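Local coordinates for uncharacterized conserved protein (Idiomarina loihiensis, PDB 2QSD) that is of unknown function but belongs to the DUF1543 family and pairs with a second copy of itself, its fold being built largely of antiparallel strands, at residues N23-F31 and G47-D58; S59-Y69 and Y102-A110. One frame throughout, in Å; residues are numbered along the deposited sequence.

Contact 1: N23-F31 and G47-D58; sequences NIELHDIRF and GWFGTQKGLHLD
Arg30 and Gly47 lie 7.0 Å apart at their CA atoms, where the chain at Gly47 passes strand 26-34 without pairing with it. Strand 26-34 and strand 56-62, on which the segments lie, both pair with strand 9-17 in an antiparallel sheet of the DUF1543 fold. Gly47 O sits over the centre of one guanidinium face of Arg30, 3.2 Å from CZ, while in the plane of the same group Arg30 NH1 makes a 3.0 Å salt bridge to Asp28 OD2. Bends at chi2 (-54°) and chi3 (-61°) keep the arginine compact and bring NH1 to Asp28. A water donates to Asp28 OD2 at 2.6 Å and also to Gly47 O. Asp28 and Arg30 have further partners in the second subunit, the backbone N of its Asn23 and the carbonyl of its Gly21. A leucine in place of Arg30 would probably leave Asp28 without its cationic mate and Gly21 of the second subunit without its donor. Trp48 brings CH2 to within 3.6 Å of Leu26 O, with the Phe49 ring near its rim on one face and Leu55 on the other. Leu26 CD1 meets the edge of the Phe49 ring, 3.7 Å from CZ. Farther along, His56, stacked on Tyr175, donates from NE2 to the anti lone pair of Glu25 OE1, 2.8 Å away. Across the imidazole, ND1 donates to Asp58 OD1 at 2.7 Å, fixing the ring's rotation: the bond lies in the ring plane, on the syn side of the acid but 31° out of the carboxylate plane.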
loop_
_atom_site.group_PDB
_atom_site.type_symbol
_atom_site.label_atom_id
_atom_site.label_comp_id
_atom_site.label_asym_id
_atom_site.label_seq_id
_atom_site.Cartn_x
_atom_site.Cartn_y
_atom_site.Cartn_z
ATOM N N ASN A 23 9.919 2.347 -2.936
ATOM C CA ASN A 23 9.860 3.317 -4.034
ATOM C C ASN A 23 8.599 4.173 -4.043
ATOM O O ASN A 23 8.643 5.336 -4.431
ATOM C CB ASN A 23 10.000 2.609 -5.383
ATOM C CG ASN A 23 11.400 2.092 -5.623
ATOM O OD1 ASN A 23 12.382 2.685 -5.172
ATOM N ND2 ASN A 23 11.502 0.984 -6.340
ATOM N N ILE A 24 7.474 3.595 -3.639
ATOM C CA ILE A 24 6.213 4.331 -3.646
ATOM C C ILE A 24 5.689 4.570 -2.237
ATOM O O ILE A 24 6.188 3.994 -1.275
ATOM C CB ILE A 24 5.127 3.649 -4.529
ATOM C CG1 ILE A 24 4.669 2.314 -3.930
ATOM C CG2 ILE A 24 5.624 3.476 -5.963
ATOM C CD1 ILE A 24 3.537 1.661 -4.705
ATOM N N GLU A 25 4.701 5.450 -2.138
ATOM C CA GLU A 25 3.977 5.728 -0.904
ATOM C C GLU A 25 3.246 4.461 -0.450
ATOM O O GLU A 25 2.650 3.748 -1.261
ATOM C CB GLU A 25 2.961 6.846 -1.168
ATOM C CG GLU A 25 2.605 7.723 0.019
ATOM C CD GLU A 25 3.397 9.022 0.066
ATOM O OE1 GLU A 25 2.936 9.973 0.725
ATOM O OE2 GLU A 25 4.475 9.102 -0.551
ATOM N N LEU A 26 3.308 4.172 0.842
ATOM C CA LEU A 26 2.628 3.004 1.389
ATOM C C LEU A 26 1.477 3.465 2.258
ATOM O O LEU A 26 1.442 4.624 2.680
ATOM C CB LEU A 26 3.597 2.153 2.210
ATOM C CG LEU A 26 4.977 2.020 1.578
ATOM C CD1 LEU A 26 6.005 1.778 2.644
ATOM C CD2 LEU A 26 5.006 0.934 0.511
ATOM N N HIS A 27 0.540 2.557 2.520
ATOM C CA HIS A 27 -0.640 2.868 3.319
ATOM C C HIS A 27 -0.911 1.794 4.370
ATOM O O HIS A 27 -0.718 0.614 4.112
ATOM C CB HIS A 27 -1.865 3.019 2.415
ATOM C CG HIS A 27 -1.753 4.141 1.434
ATOM N ND1 HIS A 27 -1.098 4.011 0.228
ATOM C CD2 HIS A 27 -2.200 5.418 1.487
ATOM C CE1 HIS A 27 -1.148 5.160 -0.421
ATOM N NE2 HIS A 27 -1.809 6.030 0.322
ATOM N N ASP A 28 -1.377 2.214 5.541
ATOM C CA ASP A 28 -1.784 1.289 6.596
ATOM C C ASP A 28 -3.095 1.755 7.241
ATOM O O ASP A 28 -3.447 2.933 7.165
ATOM C CB ASP A 28 -0.677 1.162 7.660
ATOM C CG ASP A 28 -0.873 -0.034 8.588
ATOM O OD1 ASP A 28 -1.556 -0.996 8.183
ATOM O OD2 ASP A 28 -0.339 -0.020 9.720
ATOM N N ILE A 29 -3.808 0.815 7.859
ATOM C CA ILE A 29 -5.005 1.093 8.640
ATOM C C ILE A 29 -4.651 1.058 10.121
ATOM O O ILE A 29 -4.100 0.067 10.605
ATOM C CB ILE A 29 -6.100 0.048 8.345
ATOM C CG1 ILE A 29 -6.649 0.221 6.924
ATOM C CG2 ILE A 29 -7.222 0.098 9.382
ATOM C CD1 ILE A 29 -7.601 1.370 6.781
ATOM N N ARG A 30 -4.944 2.146 10.832
ATOM C CA ARG A 30 -4.755 2.194 12.283
ATOM C C ARG A 30 -6.094 2.322 13.019
ATOM O O ARG A 30 -7.040 2.939 12.516
ATOM C CB ARG A 30 -3.838 3.355 12.696
ATOM C CG ARG A 30 -2.503 3.477 11.957
ATOM C CD ARG A 30 -1.673 2.195 11.993
ATOM N NE ARG A 30 -1.314 1.781 13.347
ATOM C CZ ARG A 30 -0.739 0.619 13.649
ATOM N NH1 ARG A 30 -0.443 -0.259 12.697
ATOM N NH2 ARG A 30 -0.462 0.331 14.910
ATOM N N PHE A 31 -6.161 1.734 14.211
ATOM C CA PHE A 31 -7.270 1.949 15.123
ATOM C C PHE A 31 -6.792 2.858 16.237
ATOM O O PHE A 31 -5.752 2.601 16.838
ATOM C CB PHE A 31 -7.782 0.623 15.685
ATOM C CG PHE A 31 -8.505 -0.218 14.674
ATOM C CD1 PHE A 31 -7.811 -1.145 13.892
ATOM C CD2 PHE A 31 -9.882 -0.072 14.489
ATOM C CE1 PHE A 31 -8.480 -1.917 12.942
ATOM C CE2 PHE A 31 -10.563 -0.842 13.545
ATOM C CZ PHE A 31 -9.862 -1.767 12.772
ATOM N N GLY A 47 1.879 4.907 15.841
ATOM C CA GLY A 47 1.447 3.638 15.255
ATOM C C GLY A 47 1.933 3.439 13.825
ATOM O O GLY A 47 1.989 2.306 13.337
ATOM N N TRP A 48 2.277 4.540 13.154
ATOM C CA TRP A 48 2.813 4.496 11.784
ATOM C C TRP A 48 4.170 3.802 11.748
ATOM O O TRP A 48 5.082 4.193 12.455
ATOM C CB TRP A 48 2.912 5.909 11.190
ATOM C CG TRP A 48 3.572 5.970 9.845
ATOM C CD1 TRP A 48 4.743 6.602 9.541
ATOM C CD2 TRP A 48 3.098 5.392 8.615
ATOM N NE1 TRP A 48 5.026 6.457 8.205
ATOM C CE2 TRP A 48 4.041 5.711 7.615
ATOM C CE3 TRP A 48 1.972 4.639 8.263
ATOM C CZ2 TRP A 48 3.898 5.301 6.290
ATOM C CZ3 TRP A 48 1.832 4.227 6.939
ATOM C CH2 TRP A 48 2.789 4.559 5.974
ATOM N N PHE A 49 4.279 2.766 10.926
ATOM C CA PHE A 49 5.449 1.887 10.918
ATOM C C PHE A 49 6.646 2.506 10.199
ATOM O O PHE A 49 7.789 2.088 10.414
ATOM C CB PHE A 49 5.090 0.548 10.253
ATOM C CG PHE A 49 4.953 0.634 8.761
ATOM C CD1 PHE A 49 3.766 1.080 8.187
ATOM C CD2 PHE A 49 6.024 0.290 7.923
ATOM C CE1 PHE A 49 3.637 1.170 6.808
ATOM C CE2 PHE A 49 5.907 0.392 6.545
ATOM C CZ PHE A 49 4.713 0.831 5.984
ATOM N N GLY A 50 6.364 3.472 9.324
ATOM C CA GLY A 50 7.356 4.022 8.406
ATOM C C GLY A 50 7.969 5.330 8.859
ATOM O O GLY A 50 8.044 5.612 10.051
ATOM N N THR A 51 8.397 6.123 7.885
ATOM C CA THR A 51 9.040 7.412 8.104
ATOM C C THR A 51 8.006 8.458 8.514
ATOM O O THR A 51 6.944 8.556 7.901
ATOM C CB THR A 51 9.770 7.849 6.809
ATOM O OG1 THR A 51 10.797 6.898 6.501
ATOM C CG2 THR A 51 10.375 9.251 6.918
ATOM N N GLN A 52 8.334 9.237 9.542
ATOM C CA GLN A 52 7.439 10.264 10.082
ATOM C C GLN A 52 7.209 11.448 9.156
ATOM O O GLN A 52 6.087 11.943 9.055
ATOM C CB GLN A 52 7.938 10.762 11.445
ATOM C CG GLN A 52 7.937 9.697 12.543
ATOM C CD GLN A 52 6.542 9.207 12.911
ATOM O OE1 GLN A 52 5.580 9.978 12.932
ATOM N NE2 GLN A 52 6.432 7.914 13.212
ATOM N N LYS A 53 8.265 11.901 8.488
ATOM C CA LYS A 53 8.173 13.063 7.609
ATOM C C LYS A 53 7.272 12.811 6.398
ATOM O O LYS A 53 7.528 11.909 5.592
ATOM C CB LYS A 53 9.564 13.520 7.160
ATOM C CG LYS A 53 9.558 14.760 6.274
ATOM C CD LYS A 53 10.914 15.450 6.287
ATOM C CE LYS A 53 10.982 16.561 5.248
ATOM N NZ LYS A 53 11.292 16.028 3.889
ATOM N N GLY A 54 6.217 13.618 6.295
ATOM C CA GLY A 54 5.305 13.581 5.153
ATOM C C GLY A 54 4.077 12.721 5.380
ATOM O O GLY A 54 3.303 12.489 4.451
ATOM N N LEU A 55 3.903 12.250 6.614
ATOM C CA LEU A 55 2.765 11.422 6.991
ATOM C C LEU A 55 1.458 12.180 6.793
ATOM O O LEU A 55 1.336 13.347 7.171
ATOM C CB LEU A 55 2.904 10.960 8.445
ATOM C CG LEU A 55 1.850 10.042 9.073
ATOM C CD1 LEU A 55 1.754 8.712 8.339
ATOM C CD2 LEU A 55 2.181 9.812 10.530
ATOM N N HIS A 56 0.493 11.517 6.171
ATOM C CA HIS A 56 -0.791 12.142 5.888
ATOM C C HIS A 56 -1.943 11.185 6.116
ATOM O O HIS A 56 -1.821 9.976 5.909
ATOM C CB HIS A 56 -0.833 12.695 4.457
ATOM C CG HIS A 56 -0.468 11.692 3.406
ATOM N ND1 HIS A 56 -1.411 10.962 2.714
ATOM C CD2 HIS A 56 0.737 11.300 2.924
ATOM C CE1 HIS A 56 -0.806 10.162 1.854
ATOM N NE2 HIS A 56 0.498 10.344 1.964
ATOM N N LEU A 57 -3.056 11.756 6.554
ATOM C CA LEU A 57 -4.312 11.059 6.727
ATOM C C LEU A 57 -5.076 11.078 5.405
ATOM O O LEU A 57 -5.188 12.129 4.775
ATOM C CB LEU A 57 -5.102 11.790 7.804
ATOM C CG LEU A 57 -6.392 11.203 8.342
ATOM C CD1 LEU A 57 -6.093 10.079 9.313
ATOM C CD2 LEU A 57 -7.150 12.324 9.017
ATOM N N ASP A 58 -5.602 9.926 4.989
ATOM C CA ASP A 58 -6.306 9.819 3.699
ATOM C C ASP A 58 -7.810 9.565 3.798
ATOM O O ASP A 58 -8.584 10.114 3.019
ATOM C CB ASP A 58 -5.643 8.778 2.792
ATOM C CG ASP A 58 -4.308 9.256 2.236
ATOM O OD1 ASP A 58 -4.007 10.465 2.347
ATOM O OD2 ASP A 58 -3.557 8.420 1.687
HETATM O O HOH W 1 1.509 1.609 10.563
#

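Contact 2: S59-Y69 and Y102-A110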
loop_
_atom_site.group_PDB
_atom_site.type_symbol
_atom_site.label_atom_id
_atom_site.label_comp_id
_atom_site.label_asym_id
_atom_site.label_seq_id
_atom_site.Cartn_x
_atom_site.Cartn_y
_atom_site.Cartn_z
ATOM N N SER A 59 -8.213 8.709 4.731
ATOM C CA SER A 59 -9.618 8.565 5.093
ATOM C C SER A 59 -9.746 8.075 6.525
ATOM O O SER A 59 -8.789 7.561 7.102
ATOM C CB SER A 59 -10.362 7.629 4.137
ATOM O OG SER A 59 -9.880 6.305 4.224
ATOM N N PHE A 60 -10.931 8.259 7.096
ATOM C CA PHE A 60 -11.255 7.720 8.404
ATOM C C PHE A 60 -12.753 7.505 8.571
ATOM O O PHE A 60 -13.563 8.085 7.842
ATOM C CB PHE A 60 -10.714 8.609 9.535
ATOM C CG PHE A 60 -11.414 9.934 9.672
ATOM C CD1 PHE A 60 -10.907 11.065 9.047
ATOM C CD2 PHE A 60 -12.561 10.059 10.452
ATOM C CE1 PHE A 60 -11.539 12.295 9.176
ATOM C CE2 PHE A 60 -13.206 11.282 10.581
ATOM C CZ PHE A 60 -12.693 12.404 9.945
ATOM N N VAL A 61 -13.106 6.684 9.553
ATOM C CA VAL A 61 -14.486 6.521 9.981
ATOM C C VAL A 61 -14.549 6.365 11.494
ATOM O O VAL A 61 -13.726 5.674 12.094
ATOM C CB VAL A 61 -15.191 5.347 9.235
ATOM C CG1 VAL A 61 -14.395 4.038 9.352
ATOM C CG2 VAL A 61 -16.638 5.173 9.703
ATOM N N HIS A 62 -15.498 7.064 12.110
ATOM C CA HIS A 62 -15.854 6.848 13.505
ATOM C C HIS A 62 -16.670 5.571 13.535
ATOM O O HIS A 62 -17.758 5.512 12.959
ATOM C CB HIS A 62 -16.658 8.048 14.031
ATOM C CG HIS A 62 -17.310 7.827 15.364
ATOM N ND1 HIS A 62 -18.488 8.448 15.720
ATOM C CD2 HIS A 62 -16.953 7.066 16.427
ATOM C CE1 HIS A 62 -18.827 8.080 16.942
ATOM N NE2 HIS A 62 -17.914 7.238 17.391
ATOM N N LEU A 63 -16.127 4.551 14.192
ATOM C CA LEU A 63 -16.749 3.229 14.250
ATOM C C LEU A 63 -17.536 3.084 15.551
ATOM O O LEU A 63 -16.939 3.055 16.626
ATOM C CB LEU A 63 -15.658 2.157 14.207
ATOM C CG LEU A 63 -15.612 1.083 13.122
ATOM C CD1 LEU A 63 -14.860 -0.125 13.663
ATOM C CD2 LEU A 63 -16.986 0.674 12.595
ATOM N N HIS A 64 -18.864 2.998 15.462
ATOM C CA HIS A 64 -19.707 2.879 16.664
ATOM C C HIS A 64 -20.564 1.614 16.711
ATOM O O HIS A 64 -20.981 1.176 17.793
ATOM C CB HIS A 64 -20.575 4.126 16.880
ATOM C CG HIS A 64 -21.300 4.589 15.655
ATOM N ND1 HIS A 64 -22.399 3.931 15.143
ATOM C CD2 HIS A 64 -21.092 5.655 14.846
ATOM C CE1 HIS A 64 -22.827 4.562 14.064
ATOM N NE2 HIS A 64 -22.049 5.611 13.861
ATOM N N HIS A 65 -20.814 1.025 15.545
ATOM C CA HIS A 65 -21.602 -0.196 15.453
ATOM C C HIS A 65 -21.033 -1.141 14.415
ATOM O O HIS A 65 -20.650 -0.703 13.327
ATOM C CB HIS A 65 -23.056 0.124 15.103
ATOM C CG HIS A 65 -23.864 0.599 16.267
ATOM N ND1 HIS A 65 -23.974 1.930 16.604
ATOM C CD2 HIS A 65 -24.602 -0.081 17.173
ATOM C CE1 HIS A 65 -24.743 2.050 17.671
ATOM N NE2 HIS A 65 -25.140 0.845 18.034
ATOM N N VAL A 66 -20.960 -2.428 14.770
ATOM C CA VAL A 66 -20.558 -3.505 13.854
ATOM C C VAL A 66 -21.478 -4.724 14.056
ATOM O O VAL A 66 -21.588 -5.242 15.172
ATOM C CB VAL A 66 -19.068 -3.952 14.057
ATOM C CG1 VAL A 66 -18.717 -5.116 13.124
ATOM C CG2 VAL A 66 -18.099 -2.813 13.818
ATOM N N ASP A 67 -22.134 -5.162 12.978
ATOM C CA ASP A 67 -22.989 -6.369 12.960
ATOM C C ASP A 67 -24.057 -6.424 14.065
ATOM O O ASP A 67 -24.306 -7.479 14.652
ATOM C CB ASP A 67 -22.141 -7.657 12.978
ATOM C CG ASP A 67 -21.245 -7.802 11.757
ATOM O OD1 ASP A 67 -21.571 -7.251 10.680
ATOM O OD2 ASP A 67 -20.209 -8.493 11.877
ATOM N N GLY A 68 -24.668 -5.279 14.354
ATOM C CA GLY A 68 -25.698 -5.199 15.376
ATOM C C GLY A 68 -25.192 -4.905 16.777
ATOM O O GLY A 68 -25.994 -4.760 17.704
ATOM N N TYR A 69 -23.871 -4.815 16.933
ATOM C CA TYR A 69 -23.256 -4.549 18.233
ATOM C C TYR A 69 -22.780 -3.106 18.344
ATOM O O TYR A 69 -22.177 -2.574 17.418
ATOM C CB TYR A 69 -22.076 -5.498 18.493
ATOM C CG TYR A 69 -22.457 -6.950 18.703
ATOM C CD1 TYR A 69 -22.597 -7.477 19.987
ATOM C CD2 TYR A 69 -22.663 -7.801 17.619
ATOM C CE1 TYR A 69 -22.944 -8.815 20.187
ATOM C CE2 TYR A 69 -23.012 -9.137 17.807
ATOM C CZ TYR A 69 -23.149 -9.633 19.091
ATOM O OH TYR A 69 -23.486 -10.954 19.272
ATOM N N TYR A 102 -13.994 1.271 1.291
ATOM C CA TYR A 102 -13.276 0.196 1.967
ATOM C C TYR A 102 -13.711 -1.168 1.427
ATOM O O TYR A 102 -14.733 -1.720 1.846
ATOM C CB TYR A 102 -13.499 0.271 3.479
ATOM C CG TYR A 102 -13.033 1.555 4.142
ATOM C CD1 TYR A 102 -11.827 2.164 3.780
ATOM C CD2 TYR A 102 -13.784 2.143 5.157
ATOM C CE1 TYR A 102 -11.391 3.333 4.404
ATOM C CE2 TYR A 102 -13.357 3.314 5.784
ATOM C CZ TYR A 102 -12.162 3.901 5.402
ATOM O OH TYR A 102 -11.740 5.054 6.022
ATOM N N HIS A 103 -12.928 -1.704 0.494
ATOM C CA HIS A 103 -13.269 -2.951 -0.192
ATOM C C HIS A 103 -12.291 -4.080 0.146
ATOM O O HIS A 103 -12.680 -5.250 0.199
ATOM C CB HIS A 103 -13.328 -2.715 -1.707
ATOM C CG HIS A 103 -13.966 -3.830 -2.481
ATOM N ND1 HIS A 103 -13.413 -4.346 -3.634
ATOM C CD2 HIS A 103 -15.112 -4.524 -2.274
ATOM C CE1 HIS A 103 -14.189 -5.307 -4.103
ATOM N NE2 HIS A 103 -15.225 -5.437 -3.295
ATOM N N ASP A 104 -11.034 -3.717 0.391
ATOM C CA ASP A 104 -9.968 -4.689 0.663
ATOM C C ASP A 104 -9.954 -5.267 2.090
ATOM O O ASP A 104 -9.115 -6.116 2.406
ATOM C CB ASP A 104 -8.589 -4.101 0.305
ATOM C CG ASP A 104 -8.277 -2.812 1.061
ATOM O OD1 ASP A 104 -9.036 -1.826 0.923
ATOM O OD2 ASP A 104 -7.254 -2.777 1.781
ATOM N N PHE A 105 -10.870 -4.806 2.943
ATOM C CA PHE A 105 -10.970 -5.300 4.320
ATOM C C PHE A 105 -12.377 -5.169 4.888
ATOM O O PHE A 105 -13.246 -4.537 4.280
ATOM C CB PHE A 105 -9.965 -4.585 5.243
ATOM C CG PHE A 105 -10.237 -3.118 5.434
ATOM C CD1 PHE A 105 -9.556 -2.175 4.676
ATOM C CD2 PHE A 105 -11.162 -2.677 6.380
ATOM C CE1 PHE A 105 -9.798 -0.822 4.849
ATOM C CE2 PHE A 105 -11.412 -1.332 6.556
ATOM C CZ PHE A 105 -10.722 -0.403 5.796
ATOM N N THR A 106 -12.578 -5.755 6.069
ATOM C CA THR A 106 -13.805 -5.568 6.846
ATOM C C THR A 106 -13.561 -5.675 8.356
ATOM O O THR A 106 -12.487 -6.091 8.798
ATOM C CB THR A 106 -14.929 -6.552 6.419
ATOM O OG1 THR A 106 -16.172 -6.148 7.008
ATOM C CG2 THR A 106 -14.611 -7.971 6.852
ATOM N N VAL A 107 -14.565 -5.271 9.131
ATOM C CA VAL A 107 -14.589 -5.489 10.570
ATOM C C VAL A 107 -15.825 -6.324 10.885
ATOM O O VAL A 107 -16.916 -6.033 10.393
ATOM C CB VAL A 107 -14.603 -4.156 11.363
ATOM C CG1 VAL A 107 -14.638 -4.415 12.868
ATOM C CG2 VAL A 107 -13.378 -3.299 11.016
ATOM N N VAL A 108 -15.644 -7.383 11.671
ATOM C CA VAL A 108 -16.739 -8.277 12.066
ATOM C C VAL A 108 -16.713 -8.562 13.566
ATOM O O VAL A 108 -15.707 -8.319 14.239
ATOM C CB VAL A 108 -16.717 -9.648 11.307
ATOM C CG1 VAL A 108 -16.988 -9.478 9.810
ATOM C CG2 VAL A 108 -15.411 -10.416 11.562
ATOM N N VAL A 109 -17.823 -9.087 14.080
ATOM C CA VAL A 109 -17.913 -9.513 15.476
ATOM C C VAL A 109 -17.931 -11.040 15.537
ATOM O O VAL A 109 -18.785 -11.685 14.920
ATOM C CB VAL A 109 -19.157 -8.911 16.174
ATOM C CG1 VAL A 109 -19.345 -9.503 17.564
ATOM C CG2 VAL A 109 -19.031 -7.403 16.261
ATOM N N ALA A 110 -16.974 -11.612 16.263
ATOM C CA ALA A 110 -16.867 -13.069 16.382
ATOM C C ALA A 110 -16.279 -13.502 17.721
ATOM O O ALA A 110 -15.746 -12.675 18.469
ATOM C CB ALA A 110 -16.052 -13.636 15.235
#
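Val66 and Val108 bring their CA atoms to 6.4 Å, whereas Ser59 and Tyr102, at the other end of the contact, stand 9.7 Å apart. The close end is a cluster of branched side chains. Val66 spreads its two methyls over strand 105-110: CG2 meets Val107 CG1 at 3.9 Å, and CG1 lies between the carbonyl of Val107 and CG2 of Val109. Val109 is forked in the same manner. With CG1 anti to its backbone N (chi1 172°), that methyl sits over a face of the Tyr69 ring in a CH-pi contact, 3.9 Å from the centroid and 21° off the normal, leaving CG2 to press on Val66. Leu86 of strand 85-90 adds to the same apolar layer by touching both Val66 and Val107. At its margin the partly exposed Asp67 brings OD2 to the strand, where it takes a weak hydrogen bond of 3.3 Å from Val109 N and lies against CA of Val108.

The other end is sparser. Tyr102 reaches across with its hydroxyl, which shares a 2.9 Å hydrogen bond with Ser59 OG at the ring edge, and CE2 rests 3.8 Å from Val61 CG1. Beyond it the chain runs through His103 and Asp104, exposed and poorly ordered.

Val66 to Tyr69 form a type I' turn, closed by reciprocal backbone hydrogen bonds between those two residues, with Asp67 and Gly68 both at positive phi; at Gly68 a CB would be jammed against the preceding carbonyl O. The tight end is thus a two-residue beta hairpin at the border of one antiparallel sheet, packed through Val66 and Tyr69 against the valines of 105-110, the edge strand of another.

In the fold
Contact 1 closes along the chain before contact 2 opens, and strand 56-62 runs through both; their centres are 21 Å apart. Contact 1 lies toward the periphery, its centre about 14 Å from the chain centre, and mixes an apolar patch of Leu26, Trp48 and Phe49 with carboxylates, imidazoles, a guanidinium and a water, some of the polar groups also serving the interface with the second subunit. Contact 2, centred about 8 Å from the chain centre, is more buried, mostly aliphatic, and touched by no other chain of the assembly. The two meet directly where Ile29 CD1 packs 3.7 Å from Phe105 CE1, joining the sheet of strand 26-34 to that of strand 105-110.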